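D-hydantoinase (Ralstonia pickettii, PDB 1NFG) probably hydrolyses the cyclic amide bond of D-hydantoin derivatives stereospecifically, using two zinc ions in each subunit. Local coordinates at residues A[152-157]-A[184-189]; A[204-209]-A[282-287]; A[277-282]-A[317-322]. All blocks are in the same frame, centred on the assembly; numbering follows the deposited sequence.

Interaction 1. Residues A[152-157]-A[184-189]; sequences AYRGMN and NGDAAD
The backbones of A152 and G185 meet directly, with A152 CA and G185 CA 3.8 Å apart, where loop 152-157 passes the first turn of helix 185-197. G185 has no side chain, and the loop lies against its backbone at the helix start. A152 CB rests alongside the G185 backbone. Further out, R154 reaches over the same turn. R154 NH1 makes a salt bridge of 2.7 Å to D186 OD1, one nitrogen to one oxygen, with the guanidinium and carboxylate planes 65° apart. With CG anti to the backbone N (chi1 -160°) and a bend at chi2, the arginine brings NH1 to D186 while its CB stays by D189. R154 CB is 3.5 Å from D189 OD2, and D189 makes no salt bridge to the guanidinium. N184 is the N-cap just before the helix: N184 OD1 accepts from A187 N at 2.6 Å. N184 ND2 is bonded to E217 and to D161 of the second subunit. Next to A152 in the loop, the Y153 ring meets that of H181, a zinc ligand. The contact thus belongs to the rim of a binuclear amidohydrolase active site, where Y153 probably binds substrate.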
ATOM      1  N   ALA A 152      -5.481   4.742  25.370  1.00 26.08           N
ATOM      2  CA  ALA A 152      -6.245   3.641  25.945  1.00 27.56           C
ATOM      3  C   ALA A 152      -6.273   3.799  27.462  1.00 30.81           C
ATOM      4  O   ALA A 152      -5.764   4.791  27.991  1.00 30.51           O
ATOM      5  CB  ALA A 152      -5.618   2.311  25.567  1.00 25.88           C
ATOM      6  N   TYR A 153      -6.860   2.816  28.150  1.00 34.15           N
ATOM      7  CA  TYR A 153      -6.991   2.821  29.610  1.00 35.76           C
ATOM      8  C   TYR A 153      -8.010   3.861  30.070  1.00 37.54           C
ATOM      9  O   TYR A 153      -7.654   4.888  30.651  1.00 37.19           O
ATOM     10  CB  TYR A 153      -5.646   3.097  30.276  1.00 36.44           C
ATOM     11  CG  TYR A 153      -4.575   2.091  29.930  1.00 39.34           C
ATOM     12  CD1 TYR A 153      -4.834   0.720  29.980  1.00 39.89           C
ATOM     13  CD2 TYR A 153      -3.288   2.507  29.598  1.00 40.53           C
ATOM     14  CE1 TYR A 153      -3.830  -0.214  29.712  1.00 40.93           C
ATOM     15  CE2 TYR A 153      -2.275   1.585  29.327  1.00 41.07           C
ATOM     16  CZ  TYR A 153      -2.550   0.226  29.388  1.00 42.30           C
ATOM     17  OH  TYR A 153      -1.541  -0.685  29.135  1.00 44.04           O
ATOM     18  N   ARG A 154      -9.280   3.579  29.802  1.00 39.78           N
ATOM     19  CA  ARG A 154     -10.382   4.465  30.164  1.00 41.44           C
ATOM     20  C   ARG A 154     -10.382   4.776  31.661  1.00 42.80           C
ATOM     21  O   ARG A 154     -10.122   3.895  32.491  1.00 41.95           O
ATOM     22  CB  ARG A 154     -11.712   3.805  29.794  1.00 42.63           C
ATOM     23  CG  ARG A 154     -12.879   4.763  29.660  1.00 43.83           C
ATOM     24  CD  ARG A 154     -12.788   5.506  28.349  1.00 45.30           C
ATOM     25  NE  ARG A 154     -13.939   6.365  28.105  1.00 46.07           N
ATOM     26  CZ  ARG A 154     -14.142   7.019  26.966  1.00 48.73           C
ATOM     27  NH1 ARG A 154     -13.271   6.905  25.971  1.00 49.27           N
ATOM     28  NH2 ARG A 154     -15.209   7.792  26.815  1.00 50.68           N
ATOM     29  N   GLY A 155     -10.681   6.028  32.001  1.00 43.38           N
ATOM     30  CA  GLY A 155     -10.724   6.434  33.397  1.00 43.81           C
ATOM     31  C   GLY A 155      -9.483   6.083  34.201  1.00 43.82           C
ATOM     32  O   GLY A 155      -9.574   5.674  35.360  1.00 44.79           O
ATOM     33  N   MET A 156      -8.319   6.239  33.584  1.00 43.31           N
ATOM     34  CA  MET A 156      -7.062   5.952  34.254  1.00 41.52           C
ATOM     35  C   MET A 156      -5.952   6.767  33.600  1.00 38.77           C
ATOM     36  O   MET A 156      -5.318   7.584  34.255  1.00 38.61           O
ATOM     37  CB  MET A 156      -6.749   4.458  34.179  1.00 44.83           C
ATOM     38  CG  MET A 156      -5.677   4.006  35.159  1.00 50.18           C
ATOM     39  SD  MET A 156      -5.226   2.249  35.006  1.00 57.98           S
ATOM     40  CE  MET A 156      -3.631   2.373  34.112  1.00 54.91           C
ATOM     41  N   ASN A 157      -5.732   6.560  32.304  1.00 36.21           N
ATOM     42  CA  ASN A 157      -4.693   7.286  31.576  1.00 32.80           C
ATOM     43  C   ASN A 157      -5.205   7.944  30.299  1.00 31.51           C
ATOM     44  O   ASN A 157      -4.664   8.955  29.857  1.00 30.28           O
ATOM     45  CB  ASN A 157      -3.555   6.344  31.184  1.00 33.81           C
ATOM     46  CG  ASN A 157      -2.646   5.997  32.342  1.00 36.36           C
ATOM     47  OD1 ASN A 157      -3.083   5.446  33.353  1.00 39.07           O
ATOM     48  ND2 ASN A 157      -1.364   6.308  32.195  1.00 36.70           N
ATOM     49  N   ASN A 184      -6.783   1.789  20.578  1.00 20.44           N
ATOM     50  CA  ASN A 184      -8.099   2.388  20.666  1.00 18.94           C
ATOM     51  C   ASN A 184      -8.739   1.770  21.902  1.00 20.04           C
ATOM     52  O   ASN A 184      -9.224   0.628  21.873  1.00 18.94           O
ATOM     53  CB  ASN A 184      -8.930   2.096  19.427  1.00 16.96           C
ATOM     54  CG  ASN A 184     -10.294   2.744  19.492  1.00 16.89           C
ATOM     55  OD1 ASN A 184     -11.103   2.413  20.367  1.00 16.67           O
ATOM     56  ND2 ASN A 184     -10.558   3.684  18.581  1.00 11.37           N
ATOM     57  N   GLY A 185      -8.707   2.539  22.992  1.00 20.26           N
ATOM     58  CA  GLY A 185      -9.238   2.091  24.266  1.00 20.49           C
ATOM     59  C   GLY A 185     -10.677   1.639  24.244  1.00 20.35           C
ATOM     60  O   GLY A 185     -11.021   0.609  24.826  1.00 19.85           O
ATOM     61  N   ASP A 186     -11.524   2.406  23.573  1.00 20.77           N
ATOM     62  CA  ASP A 186     -12.926   2.058  23.491  1.00 21.53           C
ATOM     63  C   ASP A 186     -13.095   0.736  22.767  1.00 22.07           C
ATOM     64  O   ASP A 186     -13.856  -0.125  23.213  1.00 24.04           O
ATOM     65  CB  ASP A 186     -13.692   3.175  22.795  1.00 21.46           C
ATOM     66  CG  ASP A 186     -13.538   4.498  23.516  1.00 21.80           C
ATOM     67  OD1 ASP A 186     -13.587   4.483  24.767  1.00 22.75           O
ATOM     68  OD2 ASP A 186     -13.373   5.539  22.845  1.00 22.37           O
ATOM     69  N   ALA A 187     -12.376   0.554  21.665  1.00 21.58           N
ATOM     70  CA  ALA A 187     -12.477  -0.699  20.934  1.00 21.80           C
ATOM     71  C   ALA A 187     -12.091  -1.826  21.883  1.00 21.63           C
ATOM     72  O   ALA A 187     -12.771  -2.850  21.950  1.00 23.72           O
ATOM     73  CB  ALA A 187     -11.560  -0.687  19.724  1.00 22.95           C
ATOM     74  N   ALA A 188     -11.005  -1.636  22.624  1.00 20.22           N
ATOM     75  CA  ALA A 188     -10.562  -2.659  23.567  1.00 21.35           C
ATOM     76  C   ALA A 188     -11.638  -2.931  24.623  1.00 22.37           C
ATOM     77  O   ALA A 188     -12.000  -4.082  24.864  1.00 21.03           O
ATOM     78  CB  ALA A 188      -9.269  -2.231  24.239  1.00 20.29           C
ATOM     79  N   ASP A 189     -12.148  -1.875  25.249  1.00 23.53           N
ATOM     80  CA  ASP A 189     -13.178  -2.036  26.266  1.00 25.29           C
ATOM     81  C   ASP A 189     -14.341  -2.860  25.745  1.00 26.20           C
ATOM     82  O   ASP A 189     -14.802  -3.783  26.420  1.00 25.89           O
ATOM     83  CB  ASP A 189     -13.689  -0.681  26.747  1.00 26.21           C
ATOM     84  CG  ASP A 189     -12.682   0.035  27.618  1.00 28.62           C
ATOM     85  OD1 ASP A 189     -11.979  -0.660  28.390  1.00 28.31           O
ATOM     86  OD2 ASP A 189     -12.603   1.284  27.541  1.00 31.83           O
TER

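Interaction 2. Residues A[204-209]-A[282-287]; sequences IYHALS and KYVFTP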
ATOM      1  N   ILE A 204      -5.528 -15.355  28.039  1.00 33.70           N
ATOM      2  CA  ILE A 204      -5.530 -15.256  26.582  1.00 33.44           C
ATOM      3  C   ILE A 204      -6.428 -14.140  26.084  1.00 32.41           C
ATOM      4  O   ILE A 204      -6.124 -13.475  25.090  1.00 32.02           O
ATOM      5  CB  ILE A 204      -6.034 -16.537  25.931  1.00 35.45           C
ATOM      6  CG1 ILE A 204      -5.611 -17.741  26.773  1.00 39.91           C
ATOM      7  CG2 ILE A 204      -5.483 -16.629  24.507  1.00 33.02           C
ATOM      8  CD1 ILE A 204      -6.239 -19.062  26.331  1.00 44.03           C
ATOM      9  N   TYR A 205      -7.542 -13.940  26.771  1.00 30.45           N
ATOM     10  CA  TYR A 205      -8.479 -12.911  26.365  1.00 29.93           C
ATOM     11  C   TYR A 205      -7.951 -11.499  26.533  1.00 28.55           C
ATOM     12  O   TYR A 205      -8.548 -10.539  26.049  1.00 27.91           O
ATOM     13  CB  TYR A 205      -9.811 -13.131  27.081  1.00 30.90           C
ATOM     14  CG  TYR A 205     -10.431 -14.426  26.613  1.00 32.16           C
ATOM     15  CD1 TYR A 205     -10.894 -14.556  25.300  1.00 32.73           C
ATOM     16  CD2 TYR A 205     -10.425 -15.561  27.423  1.00 31.92           C
ATOM     17  CE1 TYR A 205     -11.325 -15.784  24.802  1.00 31.85           C
ATOM     18  CE2 TYR A 205     -10.855 -16.799  26.932  1.00 32.43           C
ATOM     19  CZ  TYR A 205     -11.300 -16.901  25.619  1.00 32.01           C
ATOM     20  OH  TYR A 205     -11.689 -18.122  25.113  1.00 32.53           O
ATOM     21  N   HIS A 206      -6.817 -11.367  27.209  1.00 27.61           N
ATOM     22  CA  HIS A 206      -6.224 -10.051  27.354  1.00 26.93           C
ATOM     23  C   HIS A 206      -5.749  -9.686  25.952  1.00 25.99           C
ATOM     24  O   HIS A 206      -5.901  -8.554  25.506  1.00 25.41           O
ATOM     25  CB  HIS A 206      -5.027 -10.080  28.309  1.00 26.90           C
ATOM     26  CG  HIS A 206      -4.206  -8.825  28.279  1.00 25.97           C
ATOM     27  ND1 HIS A 206      -4.714  -7.594  28.633  1.00 25.12           N
ATOM     28  CD2 HIS A 206      -2.924  -8.607  27.898  1.00 26.00           C
ATOM     29  CE1 HIS A 206      -3.782  -6.670  28.470  1.00 24.78           C
ATOM     30  NE2 HIS A 206      -2.687  -7.258  28.024  1.00 26.15           N
ATOM     31  N   ALA A 207      -5.182 -10.666  25.257  1.00 25.74           N
ATOM     32  CA  ALA A 207      -4.677 -10.455  23.908  1.00 25.98           C
ATOM     33  C   ALA A 207      -5.806 -10.331  22.892  1.00 26.21           C
ATOM     34  O   ALA A 207      -5.855  -9.370  22.115  1.00 27.16           O
ATOM     35  CB  ALA A 207      -3.745 -11.595  23.518  1.00 25.65           C
ATOM     36  N   LEU A 208      -6.717 -11.300  22.899  1.00 25.30           N
ATOM     37  CA  LEU A 208      -7.829 -11.289  21.959  1.00 24.13           C
ATOM     38  C   LEU A 208      -8.711 -10.050  22.113  1.00 24.36           C
ATOM     39  O   LEU A 208      -9.323  -9.597  21.140  1.00 25.26           O
ATOM     40  CB  LEU A 208      -8.668 -12.554  22.128  1.00 22.69           C
ATOM     41  CG  LEU A 208      -7.870 -13.860  22.025  1.00 23.31           C
ATOM     42  CD1 LEU A 208      -8.796 -15.048  22.226  1.00 20.15           C
ATOM     43  CD2 LEU A 208      -7.179 -13.943  20.673  1.00 20.73           C
ATOM     44  N   SER A 209      -8.771  -9.494  23.320  1.00 22.65           N
ATOM     45  CA  SER A 209      -9.599  -8.317  23.556  1.00 23.17           C
ATOM     46  C   SER A 209      -8.985  -7.055  22.964  1.00 22.54           C
ATOM     47  O   SER A 209      -9.635  -6.010  22.892  1.00 21.63           O
ATOM     48  CB  SER A 209      -9.860  -8.123  25.059  1.00 25.18           C
ATOM     49  OG  SER A 209      -8.673  -7.857  25.787  1.00 28.10           O
ATOM     50  N   LYS A 282       1.875 -13.982  33.525  1.00 26.30           N
ATOM     51  CA  LYS A 282       3.169 -13.312  33.498  1.00 25.97           C
ATOM     52  C   LYS A 282       3.352 -12.512  32.217  1.00 26.18           C
ATOM     53  O   LYS A 282       4.027 -11.483  32.207  1.00 26.39           O
ATOM     54  CB  LYS A 282       4.300 -14.334  33.597  1.00 25.45           C
ATOM     55  CG  LYS A 282       4.365 -15.063  34.914  1.00 26.22           C
ATOM     56  CD  LYS A 282       5.534 -16.018  34.947  1.00 25.43           C
ATOM     57  CE  LYS A 282       5.579 -16.789  36.252  1.00 26.54           C
ATOM     58  NZ  LYS A 282       6.742 -17.722  36.279  1.00 29.75           N
ATOM     59  N   TYR A 283       2.735 -12.983  31.140  1.00 26.50           N
ATOM     60  CA  TYR A 283       2.868 -12.347  29.836  1.00 26.03           C
ATOM     61  C   TYR A 283       1.773 -11.371  29.506  1.00 25.33           C
ATOM     62  O   TYR A 283       1.593 -10.999  28.347  1.00 26.26           O
ATOM     63  CB  TYR A 283       2.961 -13.428  28.769  1.00 25.88           C
ATOM     64  CG  TYR A 283       4.062 -14.387  29.111  1.00 26.99           C
ATOM     65  CD1 TYR A 283       5.389 -14.069  28.841  1.00 27.66           C
ATOM     66  CD2 TYR A 283       3.795 -15.553  29.827  1.00 27.80           C
ATOM     67  CE1 TYR A 283       6.421 -14.882  29.283  1.00 30.31           C
ATOM     68  CE2 TYR A 283       4.817 -16.369  30.277  1.00 29.47           C
ATOM     69  CZ  TYR A 283       6.128 -16.026  30.004  1.00 30.86           C
ATOM     70  OH  TYR A 283       7.149 -16.813  30.472  1.00 34.74           O
ATOM     71  N   VAL A 284       1.047 -10.944  30.528  1.00 24.04           N
ATOM     72  CA  VAL A 284      -0.012  -9.985  30.315  1.00 23.52           C
ATOM     73  C   VAL A 284       0.565  -8.575  30.334  1.00 24.98           C
ATOM     74  O   VAL A 284       0.666  -7.934  31.388  1.00 25.58           O
ATOM     75  CB  VAL A 284      -1.116 -10.104  31.388  1.00 22.74           C
ATOM     76  CG1 VAL A 284      -2.126  -8.977  31.222  1.00 19.39           C
ATOM     77  CG2 VAL A 284      -1.812 -11.451  31.267  1.00 20.81           C
ATOM     78  N   PHE A 285       0.976  -8.109  29.157  1.00 24.75           N
ATOM     79  CA  PHE A 285       1.499  -6.759  29.006  1.00 24.25           C
ATOM     80  C   PHE A 285       0.777  -6.144  27.819  1.00 23.60           C
ATOM     81  O   PHE A 285       0.124  -6.854  27.051  1.00 22.56           O
ATOM     82  CB  PHE A 285       3.017  -6.760  28.805  1.00 24.12           C
ATOM     83  CG  PHE A 285       3.509  -7.809  27.859  1.00 25.07           C
ATOM     84  CD1 PHE A 285       3.308  -7.684  26.492  1.00 24.70           C
ATOM     85  CD2 PHE A 285       4.184  -8.925  28.342  1.00 24.12           C
ATOM     86  CE1 PHE A 285       3.775  -8.654  25.621  1.00 26.04           C
ATOM     87  CE2 PHE A 285       4.655  -9.899  27.481  1.00 23.80           C
ATOM     88  CZ  PHE A 285       4.452  -9.767  26.117  1.00 24.69           C
ATOM     89  N   THR A 286       0.890  -4.830  27.674  1.00 22.40           N
ATOM     90  CA  THR A 286       0.195  -4.127  26.612  1.00 21.77           C
ATOM     91  C   THR A 286       1.087  -3.222  25.766  1.00 21.31           C
ATOM     92  O   THR A 286       1.942  -2.519  26.297  1.00 21.61           O
ATOM     93  CB  THR A 286      -0.940  -3.281  27.225  1.00 23.41           C
ATOM     94  OG1 THR A 286      -1.870  -4.151  27.883  1.00 25.51           O
ATOM     95  CG2 THR A 286      -1.658  -2.467  26.159  1.00 22.66           C
ATOM     96  N   PRO A 287       0.895  -3.233  24.431  1.00 20.86           N
ATOM     97  CA  PRO A 287      -0.098  -4.050  23.728  1.00 19.45           C
ATOM     98  C   PRO A 287       0.193  -5.534  23.916  1.00 20.43           C
ATOM     99  O   PRO A 287       1.269  -5.907  24.386  1.00 22.39           O
ATOM    100  CB  PRO A 287       0.046  -3.590  22.286  1.00 18.80           C
ATOM    101  CG  PRO A 287       0.336  -2.135  22.448  1.00 18.29           C
ATOM    102  CD  PRO A 287       1.380  -2.152  23.551  1.00 21.55           C
TER
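F285 O receives the ring nitrogen of H206: H206 NE2 donates to F285 O at 3.0 Å, with an N-H...O angle of 150°. The oxygen lies in the imidazole plane. Seen from the carbonyl, however, the donor sits well above the C=O plane, so the bond does not follow a lone pair. T286 OG1 is also near this edge of the ring, 3.2 Å from H206 NE2. The stronger polar partner of that hydroxyl is N335, through T286 OG1 and N335 OD1. The H206 ring gets this far from its helix because CG is anti to the backbone N (chi1 168°), which swings the imidazole out toward 282-287. V284 closes one face of the ring. Its CG1 branch is centred over the imidazole, 3.5 Å from V284 CG1 to the H206 ring centroid and 15° off the normal, a CH-pi contact. The ring is therefore held in two ways, at an edge by a bond and on a face by a methyl. V284 is the centre of an inverse gamma turn. Segment 282-287 lies between strand 257-262 and helix 292-303 of the TIM-barrel amidohydrolase fold. T286 and N335 probably bind substrate, and H206 also packs on N335, consistent with H206 being a second-shell residue of that site. A cis peptide bond joins T286 to P287. All four touching residues are buried. The CB of F285 points away from 204-209, and its ring meets H264 edge-to-face.

Interaction 3. Residues A[277-282]-A[317-322]; sequences DFEGAK and WLFKGH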
ATOM      1  N   ASP A 277      -1.706 -23.226  34.195  1.00 43.13           N
ATOM      2  CA  ASP A 277      -1.661 -22.833  35.594  1.00 42.34           C
ATOM      3  C   ASP A 277      -1.451 -21.350  35.854  1.00 41.34           C
ATOM      4  O   ASP A 277      -0.677 -20.961  36.735  1.00 42.35           O
ATOM      5  CB  ASP A 277      -0.588 -23.646  36.314  1.00 44.46           C
ATOM      6  CG  ASP A 277      -0.747 -25.133  36.086  1.00 46.16           C
ATOM      7  OD1 ASP A 277      -1.886 -25.629  36.223  1.00 47.24           O
ATOM      8  OD2 ASP A 277       0.263 -25.802  35.774  1.00 47.51           O
ATOM      9  N   PHE A 278      -2.147 -20.523  35.086  1.00 38.17           N
ATOM     10  CA  PHE A 278      -2.069 -19.081  35.248  1.00 35.38           C
ATOM     11  C   PHE A 278      -0.682 -18.506  34.952  1.00 34.40           C
ATOM     12  O   PHE A 278      -0.426 -17.336  35.233  1.00 35.06           O
ATOM     13  CB  PHE A 278      -2.509 -18.700  36.669  1.00 32.59           C
ATOM     14  CG  PHE A 278      -2.896 -17.255  36.819  1.00 30.96           C
ATOM     15  CD1 PHE A 278      -3.945 -16.724  36.081  1.00 29.11           C
ATOM     16  CD2 PHE A 278      -2.206 -16.421  37.696  1.00 31.05           C
ATOM     17  CE1 PHE A 278      -4.302 -15.382  36.210  1.00 30.48           C
ATOM     18  CE2 PHE A 278      -2.555 -15.075  37.833  1.00 30.01           C
ATOM     19  CZ  PHE A 278      -3.605 -14.555  37.088  1.00 30.03           C
ATOM     20  N   GLU A 279       0.214 -19.315  34.389  1.00 32.92           N
ATOM     21  CA  GLU A 279       1.550 -18.823  34.053  1.00 31.80           C
ATOM     22  C   GLU A 279       1.421 -17.723  33.000  1.00 30.47           C
ATOM     23  O   GLU A 279       2.169 -16.739  33.006  1.00 28.73           O
ATOM     24  CB  GLU A 279       2.424 -19.956  33.508  1.00 33.29           C
ATOM     25  CG  GLU A 279       2.979 -20.903  34.566  1.00 35.82           C
ATOM     26  CD  GLU A 279       4.030 -20.250  35.458  1.00 37.08           C
ATOM     27  OE1 GLU A 279       5.033 -19.729  34.919  1.00 36.55           O
ATOM     28  OE2 GLU A 279       3.855 -20.265  36.698  1.00 37.40           O
ATOM     29  N   GLY A 280       0.457 -17.897  32.101  1.00 29.19           N
ATOM     30  CA  GLY A 280       0.232 -16.918  31.055  1.00 28.32           C
ATOM     31  C   GLY A 280       0.053 -15.511  31.591  1.00 27.77           C
ATOM     32  O   GLY A 280       0.271 -14.531  30.874  1.00 28.17           O
ATOM     33  N   ALA A 281      -0.346 -15.404  32.855  1.00 27.62           N
ATOM     34  CA  ALA A 281      -0.552 -14.102  33.479  1.00 27.08           C
ATOM     35  C   ALA A 281       0.741 -13.292  33.445  1.00 27.20           C
ATOM     36  O   ALA A 281       0.710 -12.063  33.345  1.00 27.50           O
ATOM     37  CB  ALA A 281      -1.024 -14.277  34.914  1.00 26.01           C
ATOM     38  N   LYS A 282       1.875 -13.982  33.525  1.00 26.30           N
ATOM     39  CA  LYS A 282       3.169 -13.312  33.498  1.00 25.97           C
ATOM     40  C   LYS A 282       3.352 -12.512  32.217  1.00 26.18           C
ATOM     41  O   LYS A 282       4.027 -11.483  32.207  1.00 26.39           O
ATOM     42  CB  LYS A 282       4.300 -14.334  33.597  1.00 25.45           C
ATOM     43  CG  LYS A 282       4.365 -15.063  34.914  1.00 26.22           C
ATOM     44  CD  LYS A 282       5.534 -16.018  34.947  1.00 25.43           C
ATOM     45  CE  LYS A 282       5.579 -16.789  36.252  1.00 26.54           C
ATOM     46  NZ  LYS A 282       6.742 -17.722  36.279  1.00 29.75           N
ATOM     47  N   TRP A 317       5.163  -6.383  38.423  1.00 32.32           N
ATOM     48  CA  TRP A 317       3.961  -6.848  39.094  1.00 32.74           C
ATOM     49  C   TRP A 317       4.206  -8.300  39.479  1.00 33.93           C
ATOM     50  O   TRP A 317       4.181  -9.188  38.628  1.00 34.84           O
ATOM     51  CB  TRP A 317       2.753  -6.747  38.169  1.00 31.63           C
ATOM     52  CG  TRP A 317       2.465  -5.358  37.710  1.00 32.20           C
ATOM     53  CD1 TRP A 317       2.371  -4.929  36.417  1.00 32.97           C
ATOM     54  CD2 TRP A 317       2.236  -4.208  38.533  1.00 32.06           C
ATOM     55  NE1 TRP A 317       2.100  -3.583  36.382  1.00 33.69           N
ATOM     56  CE2 TRP A 317       2.012  -3.113  37.666  1.00 33.15           C
ATOM     57  CE3 TRP A 317       2.199  -3.993  39.916  1.00 32.37           C
ATOM     58  CZ2 TRP A 317       1.753  -1.819  38.138  1.00 33.00           C
ATOM     59  CZ3 TRP A 317       1.941  -2.706  40.387  1.00 32.72           C
ATOM     60  CH2 TRP A 317       1.722  -1.635  39.498  1.00 33.19           C
ATOM     61  N   LEU A 318       4.465  -8.529  40.761  1.00 34.15           N
ATOM     62  CA  LEU A 318       4.727  -9.868  41.261  1.00 34.48           C
ATOM     63  C   LEU A 318       3.739 -10.857  40.685  1.00 35.04           C
ATOM     64  O   LEU A 318       2.538 -10.591  40.629  1.00 35.09           O
ATOM     65  CB  LEU A 318       4.629  -9.901  42.786  1.00 34.70           C
ATOM     66  CG  LEU A 318       5.619  -9.055  43.581  1.00 35.09           C
ATOM     67  CD1 LEU A 318       5.287  -9.188  45.057  1.00 34.77           C
ATOM     68  CD2 LEU A 318       7.048  -9.509  43.304  1.00 33.80           C
ATOM     69  N   PHE A 319       4.247 -11.999  40.245  1.00 35.55           N
ATOM     70  CA  PHE A 319       3.375 -13.012  39.697  1.00 36.69           C
ATOM     71  C   PHE A 319       2.424 -13.437  40.803  1.00 39.01           C
ATOM     72  O   PHE A 319       1.234 -13.646  40.565  1.00 39.36           O
ATOM     73  CB  PHE A 319       4.175 -14.219  39.217  1.00 34.29           C
ATOM     74  CG  PHE A 319       3.319 -15.347  38.735  1.00 32.58           C
ATOM     75  CD1 PHE A 319       2.369 -15.136  37.737  1.00 32.43           C
ATOM     76  CD2 PHE A 319       3.452 -16.619  39.276  1.00 31.13           C
ATOM     77  CE1 PHE A 319       1.561 -16.178  37.288  1.00 32.25           C
ATOM     78  CE2 PHE A 319       2.650 -17.669  38.835  1.00 31.58           C
ATOM     79  CZ  PHE A 319       1.702 -17.448  37.838  1.00 32.30           C
ATOM     80  N   LYS A 320       2.957 -13.555  42.017  1.00 41.61           N
ATOM     81  CA  LYS A 320       2.143 -13.952  43.154  1.00 44.01           C
ATOM     82  C   LYS A 320       1.397 -12.762  43.751  1.00 44.94           C
ATOM     83  O   LYS A 320       0.168 -12.691  43.709  1.00 47.06           O
ATOM     84  CB  LYS A 320       3.004 -14.606  44.225  1.00 44.93           C
ATOM     85  CG  LYS A 320       2.167 -15.279  45.289  1.00 50.24           C
ATOM     86  CD  LYS A 320       3.008 -16.042  46.295  1.00 53.88           C
ATOM     87  CE  LYS A 320       2.125 -16.745  47.323  1.00 55.10           C
ATOM     88  NZ  LYS A 320       2.937 -17.530  48.298  1.00 57.03           N
ATOM     89  N   GLY A 321       2.128 -11.808  44.297  1.00 44.29           N
ATOM     90  CA  GLY A 321       1.452 -10.665  44.877  1.00 45.82           C
ATOM     91  C   GLY A 321       0.480  -9.871  44.006  1.00 46.24           C
ATOM     92  O   GLY A 321      -0.629  -9.573  44.444  1.00 46.05           O
ATOM     93  N   HIS A 322       0.870  -9.547  42.775  1.00 47.29           N
ATOM     94  CA  HIS A 322       0.036  -8.717  41.899  1.00 47.61           C
ATOM     95  C   HIS A 322      -0.771  -9.364  40.766  1.00 47.32           C
ATOM     96  O   HIS A 322      -1.963  -9.089  40.616  1.00 46.75           O
ATOM     97  CB  HIS A 322       0.913  -7.605  41.321  1.00 48.90           C
ATOM     98  CG  HIS A 322       1.757  -6.919  42.349  1.00 50.72           C
ATOM     99  ND1 HIS A 322       1.221  -6.172  43.375  1.00 51.54           N
ATOM    100  CD2 HIS A 322       3.097  -6.908  42.538  1.00 50.89           C
ATOM    101  CE1 HIS A 322       2.194  -5.731  44.152  1.00 51.81           C
ATOM    102  NE2 HIS A 322       3.344  -6.164  43.666  1.00 51.59           N
TER
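F319 puts its ring between F278 and K282, and each meets it differently. K282 lies over a face. Its chain is extended beyond CG and crosses F319 at about a right angle, so the methylenes run across the ring. K282 CE sits over the middle, 3.7 Å from the F319 ring centroid, as a CH-pi contact, while K282 CG is 3.5 Å from F319 CD1. The ammonium is farther off: K282 NZ is 4.9 Å from the F319 centroid but still above the face, a cation-pi pair. E279 probably offsets that charge, since K282 NZ and E279 OE1 form a salt bridge of 3.0 Å on the syn side of the carboxylate. The other oxygen, E279 OE2, is 3.6 Å from F319 CE2, and the carboxylate and ring planes are 61° apart.

F278 and F319 do not stack squarely. Their planes are 27° apart and near parallel, but the rings are slid so far that they barely overlap, with centroids 5.9 Å apart. They touch through F278 CD2 and F319 CE1. A281 CB comes to the edge of F319, and also lies over one face of F278. With CG anti to its backbone N (chi1 176°), F319 extends its ring toward 277-282 and across the K282 chain.

Segment 277-282 is part of the loop between strand 257-262 and helix 292-303. Segment 317-322 belongs to the loop from strand 310-311 to helix 343-352. D411 bonds the backbone N of both F319 and K320. The contact thus joins two neighbouring loops that follow parallel strands of the barrel, at the protein surface.

Interactions 1 and 2 meet at the probable substrate site. Their centres are about 14 Å apart, and Y153 OH lies 3.3 Å from T286 CB. Both residues probably bind substrate. Their helices, 185-197 and 204-208, also follow each other in the chain, and A188 CB packs on S209 O. The segments of interactions 2 and 3 overlap at K282, which makes contact only in interaction 3; their centres are about 12 Å apart. The side chains of A152 and T286 are about 8 Å and 6 Å from a zinc ion. Interaction 3 does not touch interaction 1: nearest atoms are about 8 Å apart and centres about 23 Å. Its A281 side chain is about 9 Å from that of N335.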